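Local coordinates for protein 6-pyruvoyl tetrahydrobiopterin synthase (Plasmodium vivax, PDB 3LX3) that is a 6-pyruvoyl tetrahydropterin synthase family member that binds zinc and, in this model, holds 2-amino-1,5-dihydropteridine-4,6-dione in a pocket formed between subunits, at residues 30-35 against 52-57; 34-39 against 130-135. All coordinates share one frame; numbering follows the deposited sequence. Where two conformers were deposited one is given.

Contact 1 (30-35 against 52-57)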
# COMPACT_ATOMS: atom_id res chain seq x y z
N PHE A 30 0.10 -6.09 13.73
CA PHE A 30 1.26 -6.56 14.49
C PHE A 30 2.04 -5.28 14.76
O PHE A 30 3.17 -5.05 14.25
CB PHE A 30 2.15 -7.52 13.70
CG PHE A 30 1.44 -8.71 13.16
CD1 PHE A 30 0.17 -9.05 13.60
CD2 PHE A 30 2.06 -9.50 12.20
CE1 PHE A 30 -0.48 -10.15 13.08
CE2 PHE A 30 1.42 -10.60 11.68
CZ PHE A 30 0.15 -10.91 12.13
N SER A 31 1.41 -4.45 15.56
CA SER A 31 1.88 -3.10 15.83
C SER A 31 2.03 -2.86 17.32
O SER A 31 1.28 -3.42 18.14
CB SER A 31 0.92 -2.06 15.26
OG SER A 31 -0.38 -2.20 15.82
N PHE A 32 2.97 -2.00 17.67
CA PHE A 32 3.08 -1.48 19.03
C PHE A 32 3.35 0.00 18.93
O PHE A 32 4.35 0.42 18.35
CB PHE A 32 4.08 -2.21 19.95
CG PHE A 32 5.45 -2.50 19.36
CD1 PHE A 32 6.57 -1.76 19.74
CD2 PHE A 32 5.65 -3.58 18.48
CE1 PHE A 32 7.83 -2.11 19.27
CE2 PHE A 32 6.89 -3.85 17.98
CZ PHE A 32 7.98 -3.12 18.37
N ASN A 33 2.41 0.80 19.43
CA ASN A 33 2.48 2.21 19.33
C ASN A 33 3.07 2.75 20.62
O ASN A 33 2.45 2.67 21.69
CB ASN A 33 1.07 2.74 19.11
CG ASN A 33 0.44 2.20 17.80
OD1 ASN A 33 1.09 1.56 16.96
ND2 ASN A 33 -0.87 2.38 17.69
N CYS A 34 4.33 3.20 20.52
CA CYS A 34 5.17 3.42 21.67
C CYS A 34 5.93 4.73 21.60
O CYS A 34 6.21 5.25 20.50
CB CYS A 34 6.21 2.29 21.84
SG CYS A 34 5.46 0.72 22.32
N ALA A 35 6.30 5.23 22.78
CA ALA A 35 7.20 6.35 22.89
C ALA A 35 8.63 5.84 23.15
O ALA A 35 8.82 4.77 23.74
CB ALA A 35 6.75 7.27 24.03
N TYR A 52 5.26 1.17 15.68
CA TYR A 52 6.16 0.12 15.27
C TYR A 52 5.39 -1.03 14.66
O TYR A 52 4.28 -1.35 15.09
CB TYR A 52 6.93 -0.42 16.46
CG TYR A 52 8.02 0.47 17.05
CD1 TYR A 52 9.32 0.40 16.59
CD2 TYR A 52 7.75 1.38 18.06
CE1 TYR A 52 10.36 1.17 17.16
CE2 TYR A 52 8.75 2.16 18.60
CZ TYR A 52 10.04 2.08 18.15
OH TYR A 52 10.99 2.89 18.74
N ASN A 53 5.97 -1.68 13.66
CA ASN A 53 5.36 -2.83 13.03
C ASN A 53 6.34 -4.01 12.97
O ASN A 53 7.53 -3.81 12.80
CB ASN A 53 4.97 -2.46 11.62
CG ASN A 53 4.17 -3.51 10.97
OD1 ASN A 53 4.69 -4.30 10.17
ND2 ASN A 53 2.93 -3.62 11.37
N VAL A 54 5.82 -5.24 13.14
CA VAL A 54 6.62 -6.46 13.20
C VAL A 54 6.09 -7.40 12.16
O VAL A 54 4.89 -7.65 12.10
CB VAL A 54 6.42 -7.19 14.57
CG1 VAL A 54 7.10 -8.58 14.55
CG2 VAL A 54 6.95 -6.37 15.67
N SER A 55 7.02 -7.99 11.40
CA SER A 55 6.68 -9.16 10.60
C SER A 55 7.55 -10.33 10.99
O SER A 55 8.66 -10.17 11.45
CB SER A 55 6.78 -8.88 9.12
OG SER A 55 8.10 -8.64 8.75
N LEU A 56 7.04 -11.53 10.75
CA LEU A 56 7.76 -12.77 11.05
C LEU A 56 7.83 -13.63 9.80
O LEU A 56 6.81 -13.84 9.13
CB LEU A 56 7.04 -13.56 12.16
CG LEU A 56 7.50 -14.98 12.44
CD1 LEU A 56 8.90 -14.99 13.05
CD2 LEU A 56 6.48 -15.66 13.38
N ARG A 57 9.05 -14.10 9.52
CA ARG A 57 9.32 -15.04 8.44
C ARG A 57 9.97 -16.27 9.05
O ARG A 57 10.80 -16.17 9.97
CB ARG A 57 10.25 -14.39 7.43
CG ARG A 57 10.68 -15.20 6.22
CD ARG A 57 11.44 -14.26 5.24
NE ARG A 57 10.89 -12.88 5.25
CZ ARG A 57 10.45 -12.19 4.19
NH1 ARG A 57 10.48 -12.67 2.96
NH2 ARG A 57 9.99 -10.96 4.38
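F32 and Y52 face each other as an antiparallel hydrogen-bonded pair: F32 N donates to Y52 O at 3.0 Å, and Y52 N returns a bond to F32 O at 2.9 Å. The second donor stands above the carbonyl plane, 39° out of it, while V54 N reaches F30 O at 2.9 Å almost head-on. Between these bonds lies the non-hydrogen-bonded pair S31–N53, where S31 CA lies 3.1 Å from Y52 O in a CA-H...O contact. Small and polar, S31 and N53 suit the less buried face; in the conformer described, N53 ND2 is bonded to S27 O.

The other face is apolar. With CG lodged between backbone N and carbonyl carbon (chi1 46°), F32 swings its ring over Y52, whose CB sits 3.4 Å from the ring centroid in a CH-pi contact. The rings lie almost parallel, planes 7° apart, but so offset that little of one covers the other. V54 CG2 meets the F32 ring edge, 3.4 Å from CE2. The three N-H...O bonds align the strands, neighbouring strands take up further main-chain groups, and F32, Y52 and V54 meet helix 134-149 (I137, I141) through apolar contact.

Contact 2 (34-39 against 130-135). With ZN (zinc ion), chain B; XTN (2-amino-1,5-dihydropteridine-4,6-dione), chain C.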
# COMPACT_ATOMS: atom_id res chain seq x y z
N CYS A 34 4.33 3.20 20.52
CA CYS A 34 5.17 3.42 21.67
C CYS A 34 5.93 4.73 21.60
O CYS A 34 6.21 5.25 20.50
CB CYS A 34 6.21 2.29 21.84
SG CYS A 34 5.46 0.72 22.32
N ALA A 35 6.30 5.23 22.78
CA ALA A 35 7.20 6.35 22.89
C ALA A 35 8.63 5.84 23.15
O ALA A 35 8.82 4.77 23.74
CB ALA A 35 6.75 7.27 24.03
N HIS A 36 9.63 6.60 22.71
CA HIS A 36 11.01 6.24 22.95
C HIS A 36 11.90 7.46 22.73
O HIS A 36 11.45 8.46 22.21
CB HIS A 36 11.44 5.04 22.07
CG HIS A 36 12.02 5.40 20.74
ND1 HIS A 36 13.24 4.90 20.33
CD2 HIS A 36 11.53 6.13 19.71
CE1 HIS A 36 13.48 5.34 19.10
NE2 HIS A 36 12.48 6.11 18.70
N PHE A 37 13.18 7.29 23.03
CA PHE A 37 14.21 8.14 22.44
C PHE A 37 15.52 7.36 22.44
O PHE A 37 15.87 6.66 23.41
CB PHE A 37 14.33 9.54 23.15
CG PHE A 37 14.74 9.49 24.60
CD1 PHE A 37 16.07 9.51 24.98
CD2 PHE A 37 13.77 9.54 25.59
CE1 PHE A 37 16.43 9.55 26.32
CE2 PHE A 37 14.11 9.55 26.91
CZ PHE A 37 15.45 9.54 27.27
N ILE A 38 16.29 7.55 21.38
CA ILE A 38 17.65 7.00 21.25
C ILE A 38 18.62 7.82 22.08
O ILE A 38 18.59 9.05 22.04
CB ILE A 38 18.13 7.07 19.77
CG1 ILE A 38 17.27 6.20 18.86
CG2 ILE A 38 19.65 6.72 19.67
CD1 ILE A 38 17.28 4.72 19.16
N ALA A 39 19.48 7.14 22.84
CA ALA A 39 20.61 7.76 23.49
C ALA A 39 21.79 6.83 23.39
O ALA A 39 21.68 5.65 23.68
CB ALA A 39 20.31 8.05 25.00
N LYS A 130 20.12 -2.18 25.40
CA LYS A 130 20.97 -1.04 25.70
C LYS A 130 20.46 0.27 25.06
O LYS A 130 20.63 1.35 25.62
CB LYS A 130 22.40 -1.31 25.26
CG LYS A 130 23.05 -2.52 25.96
CD LYS A 130 24.37 -2.88 25.32
CE LYS A 130 25.34 -1.69 25.29
NZ LYS A 130 25.44 -0.93 26.58
N HIS A 131 19.83 0.15 23.88
CA HIS A 131 19.31 1.31 23.13
C HIS A 131 17.97 0.92 22.59
O HIS A 131 17.81 -0.23 22.14
CB HIS A 131 20.20 1.68 21.93
CG HIS A 131 21.67 1.70 22.27
ND1 HIS A 131 22.44 0.58 22.15
CD2 HIS A 131 22.47 2.68 22.75
CE1 HIS A 131 23.68 0.88 22.50
NE2 HIS A 131 23.73 2.14 22.90
N SER A 132 17.02 1.85 22.55
CA SER A 132 15.77 1.58 21.87
C SER A 132 15.83 1.77 20.35
O SER A 132 14.99 2.45 19.73
CB SER A 132 14.63 2.38 22.52
OG SER A 132 14.91 3.77 22.48
N SER A 133 16.86 1.15 19.76
CA SER A 133 16.99 1.15 18.31
C SER A 133 16.13 0.05 17.72
O SER A 133 15.77 -0.95 18.36
CB SER A 133 18.44 0.96 17.90
OG SER A 133 18.94 -0.33 18.30
N THR A 134 15.85 0.23 16.43
CA THR A 134 15.10 -0.74 15.71
C THR A 134 15.73 -2.13 15.73
O THR A 134 15.06 -3.13 15.92
CB THR A 134 14.91 -0.20 14.28
OG1 THR A 134 14.41 1.15 14.33
CG2 THR A 134 13.91 -1.05 13.51
N GLU A 135 17.05 -2.16 15.58
CA GLU A 135 17.85 -3.37 15.61
C GLU A 135 17.74 -4.11 16.95
O GLU A 135 17.47 -5.31 16.97
CB GLU A 135 19.31 -3.05 15.37
CG GLU A 135 19.71 -2.56 13.98
CD GLU A 135 19.72 -1.03 13.81
OE1 GLU A 135 18.80 -0.35 14.35
OE2 GLU A 135 20.63 -0.56 13.09
ZN ZN B . 12.46 7.11 16.85
N1 XTN C . 19.36 4.22 12.56
C2 XTN C . 19.30 2.89 12.81
N2 XTN C . 20.17 2.05 12.22
N3 XTN C . 18.36 2.37 13.73
C4 XTN C . 17.45 3.16 14.34
O4 XTN C . 16.62 2.63 15.12
N5 XTN C . 16.63 5.40 14.60
C6 XTN C . 16.72 6.73 14.33
O6 XTN C . 15.93 7.51 14.86
C7 XTN C . 17.74 7.21 13.44
N8 XTN C . 18.57 6.32 12.89
C4A XTN C . 17.51 4.52 14.03
C8A XTN C . 18.47 5.02 13.15
O HOH W 1 13.68 4.79 24.72
O HOH W 2 17.93 4.47 23.75
O HOH W 3 20.23 4.10 25.46
O HOH W 4 14.47 7.45 17.01
O HOH W 5 12.83 8.06 14.92
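H36 and S132 make the tight centre of this contact. The imidazole donates from ND1 to S132 OG at 2.9 Å, with an N-H...O angle of 156° and the hydroxyl close to the ring plane. This suits a histidine whose other nitrogen is committed to metal: NE2 binds the zinc ion at 2.1 Å, so the serine, as a second-shell residue, would restrain the ring's rotation together with the metal. S132 is the centre of an inverse gamma turn; a chi1 of 58° turns OG toward the imidazole, and water 1 connects that hydroxyl with F37 N. Beside it, in the conformer described, I38 lays CD1 on the turn, 3.3 Å from S132 O. I38 packs against Y67 of the third subunit as well.

Toward A39 the fit is looser and water does the joining. Water 2 bridges F37 O, A39 N and S132 N, and water 3 links A39 O to K130 O. The H131 ring presents its CD2 edge to A39 O, while its ND1 is bonded to E136.

Beyond the turn, S133 is the N-cap of helix 134-149, its OG accepting from E136 N and also bonded to G66 O of the third subunit. T134 grips ligand O4 twice, through backbone N at 2.8 Å and through OG1. E135 OE2 accepts hydrogen bonds from ligand N2 at 2.8 Å and from V68 N of the third subunit, whose I69 O also bonds the ligand. Waters 4 and 5, both zinc ligands, donate to ligand O6. With H48 and H50 completing the histidine ligands, this is the three-histidine zinc site and adjoining intersubunit ligand pocket characteristic of the 6-pyruvoyl tetrahydropterin synthase family.

Contacts 1 and 2 follow one another along strand 20-40 and share C34 and A35; their centres are about 13 Å apart. Contact 1 pairs this strand with its neighbour, strand 48-61, within the antiparallel sheet, whereas contact 2 takes the strand's far end to the start of helix 134-149. Y52 joins the two directly, its OH packing 3.4 Å from H36 CG. Measured between nearest atoms, the Y52 side chain is about 5 Å from the zinc ion and about 7 Å from the ligand, so the apolar layer of contact 1 ends right beside the site. Helix 134-149 serves both, its start lying at the ligand and a later part over the sheet.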